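Side-chain contacts in ECXA (Escherichia coli, PDB 4L63), which binds a zinc ion and probably acts as a metallopeptidase of the metzincin kind: residues D209-S212 with H213-E216; N244-T247 with N248-S251. One frame throughout, in Å; residues are numbered along the deposited sequence.

Interaction 1 (D209-S212 with H213-E216); sequences DRLS and HYLE
His213 presents one face of its imidazole to the guanidinium of Arg210, about one turn earlier on helix 207-215, whose C-terminal end lies here against the N-terminal residues of the chain. Arg210 NH2 sits above that face, displaced toward the rim and 3.7 Å from His213 ND1, while Arg210 NH1 lies 3.8 Å from His213 CG. The planes are inclined 34° to one another, and His213 CB lies over a face of the guanidinium. The arginine gets there by bending twice, at chi2 (-44°) and chi3 (-60°). His213 N donates to Asp209 O at 2.9 Å. Tyr214, backbone-bonded to Glu3 and with its side chain on Thr5, continues the i to i+4 bonds with a 3.1 Å one from its N to Arg210 O and a weak second to Leu211 O; its CD2 rests 4.2 Å from Leu211 CD1. Next, Leu215 N donates to Leu211 O at 2.9 Å, and the two leucines run alongside each other, Leu215 CD1 4.1 Å from Leu211 CG. Glu216 leaves the helix with positive phi, though its N keeps a weak bond to Ser212 O. Ser212 OG reaches on to Arg217 O. Because Arg210 NE is salt-bridged to Glu9, part of its charge is probably balanced there; the nearby arginine would by itself disfavour a charged imidazole, an effect that Glu3, which His213 also touches, could offset.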
# COMPACT_ATOMS: atom_id res chain seq x y z
N ASP A 209 15.13 -18.31 -13.95
CA ASP A 209 13.81 -18.85 -14.24
C ASP A 209 12.70 -17.94 -13.70
O ASP A 209 11.71 -17.70 -14.39
CB ASP A 209 13.67 -20.25 -13.64
CG ASP A 209 12.47 -20.99 -14.18
OD1 ASP A 209 12.26 -20.97 -15.42
OD2 ASP A 209 11.74 -21.60 -13.37
N ARG A 210 12.87 -17.43 -12.49
CA ARG A 210 11.87 -16.52 -11.92
C ARG A 210 11.85 -15.20 -12.68
O ARG A 210 10.78 -14.63 -12.91
CB ARG A 210 12.12 -16.28 -10.43
CG ARG A 210 12.10 -17.54 -9.57
CD ARG A 210 10.94 -18.45 -9.96
NE ARG A 210 9.65 -17.79 -9.78
CZ ARG A 210 8.53 -18.17 -10.38
NH1 ARG A 210 8.53 -19.21 -11.20
NH2 ARG A 210 7.40 -17.51 -10.16
N LEU A 211 13.02 -14.72 -13.08
CA LEU A 211 13.11 -13.45 -13.81
C LEU A 211 12.46 -13.58 -15.18
O LEU A 211 11.75 -12.68 -15.63
CB LEU A 211 14.57 -13.01 -13.95
CG LEU A 211 14.76 -11.65 -14.63
CD1 LEU A 211 13.97 -10.58 -13.89
CD2 LEU A 211 16.24 -11.27 -14.70
N SER A 212 12.70 -14.71 -15.84
CA SER A 212 12.08 -14.99 -17.13
C SER A 212 10.57 -15.10 -17.02
O SER A 212 9.83 -14.60 -17.86
CB SER A 212 12.65 -16.28 -17.73
OG SER A 212 11.87 -16.70 -18.83
N HIS A 213 10.12 -15.77 -15.95
CA HIS A 213 8.71 -15.93 -15.66
C HIS A 213 8.04 -14.56 -15.57
O HIS A 213 6.91 -14.38 -16.03
CB HIS A 213 8.54 -16.73 -14.36
CG HIS A 213 7.13 -17.12 -14.05
ND1 HIS A 213 6.25 -16.27 -13.41
CD2 HIS A 213 6.45 -18.27 -14.25
CE1 HIS A 213 5.09 -16.88 -13.25
NE2 HIS A 213 5.18 -18.10 -13.76
N TYR A 214 8.76 -13.60 -15.00
CA TYR A 214 8.28 -12.23 -14.86
C TYR A 214 8.30 -11.47 -16.18
O TYR A 214 7.35 -10.76 -16.51
CB TYR A 214 9.11 -11.50 -13.81
CG TYR A 214 8.98 -9.99 -13.82
CD1 TYR A 214 7.84 -9.36 -13.33
CD2 TYR A 214 10.02 -9.19 -14.29
CE1 TYR A 214 7.72 -7.98 -13.33
CE2 TYR A 214 9.91 -7.80 -14.29
CZ TYR A 214 8.76 -7.21 -13.81
OH TYR A 214 8.65 -5.83 -13.80
N LEU A 215 9.38 -11.61 -16.93
CA LEU A 215 9.55 -10.86 -18.17
C LEU A 215 8.72 -11.45 -19.31
O LEU A 215 8.53 -10.79 -20.34
CB LEU A 215 11.03 -10.83 -18.56
CG LEU A 215 11.87 -9.87 -17.72
CD1 LEU A 215 13.34 -10.01 -18.07
CD2 LEU A 215 11.39 -8.44 -17.91
N GLU A 216 8.25 -12.67 -19.12
CA GLU A 216 7.46 -13.39 -20.12
C GLU A 216 8.24 -13.57 -21.43
O GLU A 216 7.66 -13.54 -22.52
CB GLU A 216 6.13 -12.68 -20.37
CG GLU A 216 5.02 -13.14 -19.43
CD GLU A 216 3.66 -12.62 -19.85
OE1 GLU A 216 3.07 -13.18 -20.79
OE2 GLU A 216 3.17 -11.65 -19.22

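Interaction 2 (N244-T247 with N248-S251); sequences NSFT and NRFS
Ser245 O is gripped by two backbone amides at the start of helix 246-249: Arg249 N gives the sounder bond at 2.8 Å, and Asn248 N adds a weak one at 3.1 Å. Ser245 is the N-cap. Its OG, anti to its own backbone N (chi1 161°), turns toward the first turn and accepts weakly from Thr247 N at 3.2 Å and from Asn248 N at 3.5 Å, which gives these two first-turn amides a weak side-chain acceptor, the mark of an N-cap. Asn248 packs against the cap residue, with ND2 3.8 Å from Ser245 CB, while the same ND2 is hydrogen-bonded to Ser242 O and Gly240 O and so ties the short helix to the chain that leads into it. Arg249 runs alongside Asn244 and Phe246: its CG lies against Ser245 O, its CD beside Asn244 O, and a bend at chi3 (49°) sets the guanidinium beside the Phe246 ring, with Phe250 CZ over one of its faces. Arg249 NH2 donates to the backbone of another protein's chain in the assembly, and a further chain packs on Phe246, so this small helix sits at an interface. Phe250 has already left the helix, yet its N still bonds Phe246 O at 3.1 Å. The two phenylalanine side chains point the same way, with Phe246 CD1 3.8 Å from Phe250 CE2. Farther out, Arg249 NH1 meets the edge of the Phe246 ring near its plane, 4.0 Å from CE1.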
# COMPACT_ATOMS: atom_id res chain seq x y z
N ASN A 244 11.95 -2.37 13.83
CA ASN A 244 10.51 -2.21 14.01
C ASN A 244 10.00 -0.82 13.62
O ASN A 244 8.81 -0.55 13.71
CB ASN A 244 10.12 -2.53 15.45
CG ASN A 244 9.22 -3.75 15.57
OD1 ASN A 244 9.17 -4.59 14.66
ND2 ASN A 244 8.51 -3.86 16.68
N SER A 245 10.91 0.05 13.19
CA SER A 245 10.53 1.37 12.70
C SER A 245 9.71 1.24 11.43
O SER A 245 10.07 0.47 10.54
CB SER A 245 11.77 2.23 12.43
OG SER A 245 11.44 3.31 11.58
N PHE A 246 8.60 1.97 11.34
CA PHE A 246 7.75 1.91 10.15
C PHE A 246 8.47 2.49 8.94
O PHE A 246 8.23 2.06 7.81
CB PHE A 246 6.43 2.65 10.39
CG PHE A 246 5.59 2.06 11.49
CD1 PHE A 246 5.58 0.69 11.71
CD2 PHE A 246 4.82 2.87 12.30
CE1 PHE A 246 4.82 0.14 12.73
CE2 PHE A 246 4.05 2.33 13.33
CZ PHE A 246 4.05 0.96 13.53
N THR A 247 9.34 3.46 9.16
CA THR A 247 10.07 4.03 8.02
C THR A 247 11.04 2.99 7.47
O THR A 247 11.33 2.97 6.27
CB THR A 247 10.82 5.33 8.40
OG1 THR A 247 11.81 5.04 9.39
CG2 THR A 247 9.85 6.36 8.97
N ASN A 248 11.52 2.10 8.34
CA ASN A 248 12.41 1.02 7.92
C ASN A 248 11.66 -0.19 7.37
O ASN A 248 12.12 -0.83 6.43
CB ASN A 248 13.31 0.57 9.08
CG ASN A 248 14.43 1.56 9.36
OD1 ASN A 248 14.78 2.36 8.50
ND2 ASN A 248 15.01 1.49 10.56
N ARG A 249 10.51 -0.51 7.96
CA ARG A 249 9.78 -1.72 7.56
C ARG A 249 9.06 -1.59 6.22
O ARG A 249 8.82 -2.60 5.54
CB ARG A 249 8.75 -2.12 8.61
CG ARG A 249 9.34 -2.56 9.95
CD ARG A 249 8.23 -2.93 10.92
NE ARG A 249 7.27 -3.83 10.29
CZ ARG A 249 6.11 -4.20 10.81
NH1 ARG A 249 5.73 -3.72 11.99
NH2 ARG A 249 5.32 -5.03 10.15
N PHE A 250 8.69 -0.36 5.85
CA PHE A 250 7.86 -0.14 4.66
C PHE A 250 8.51 0.85 3.71
O PHE A 250 9.08 1.84 4.16
CB PHE A 250 6.48 0.37 5.04
CG PHE A 250 5.78 -0.46 6.05
CD1 PHE A 250 5.24 -1.69 5.70
CD2 PHE A 250 5.61 -0.01 7.35
CE1 PHE A 250 4.58 -2.45 6.64
CE2 PHE A 250 4.96 -0.78 8.29
CZ PHE A 250 4.45 -2.00 7.94
N SER A 251 8.40 0.62 2.40
CA SER A 251 8.98 1.56 1.44
C SER A 251 7.95 2.14 0.47
O SER A 251 8.31 2.92 -0.41
CB SER A 251 10.11 0.89 0.64
OG SER A 251 9.61 -0.10 -0.24
O HOH W 1 10.46 3.86 4.15

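Interactions 1 and 2 are both one-turn helical contacts, but interaction 1 lies at the C-terminal end of helix 207-215, whereas interaction 2 takes in both ends of the very short helix 246-249. Their nearest atoms are about 15 Å apart. Both are partly buried: in interaction 1 Leu211 and Ser212 are buried while His213 and Glu216 are exposed; in interaction 2 Phe246, Asn248 and Phe250 are buried and Thr247 is exposed. In 209-216 the arginine lies over a histidine ring and is salt-bridged to an acid of its own chain. In 244-251 the arginine lies among two phenylalanines and binds another protein's backbone. No other chain touches interaction 1; interaction 2 meets two.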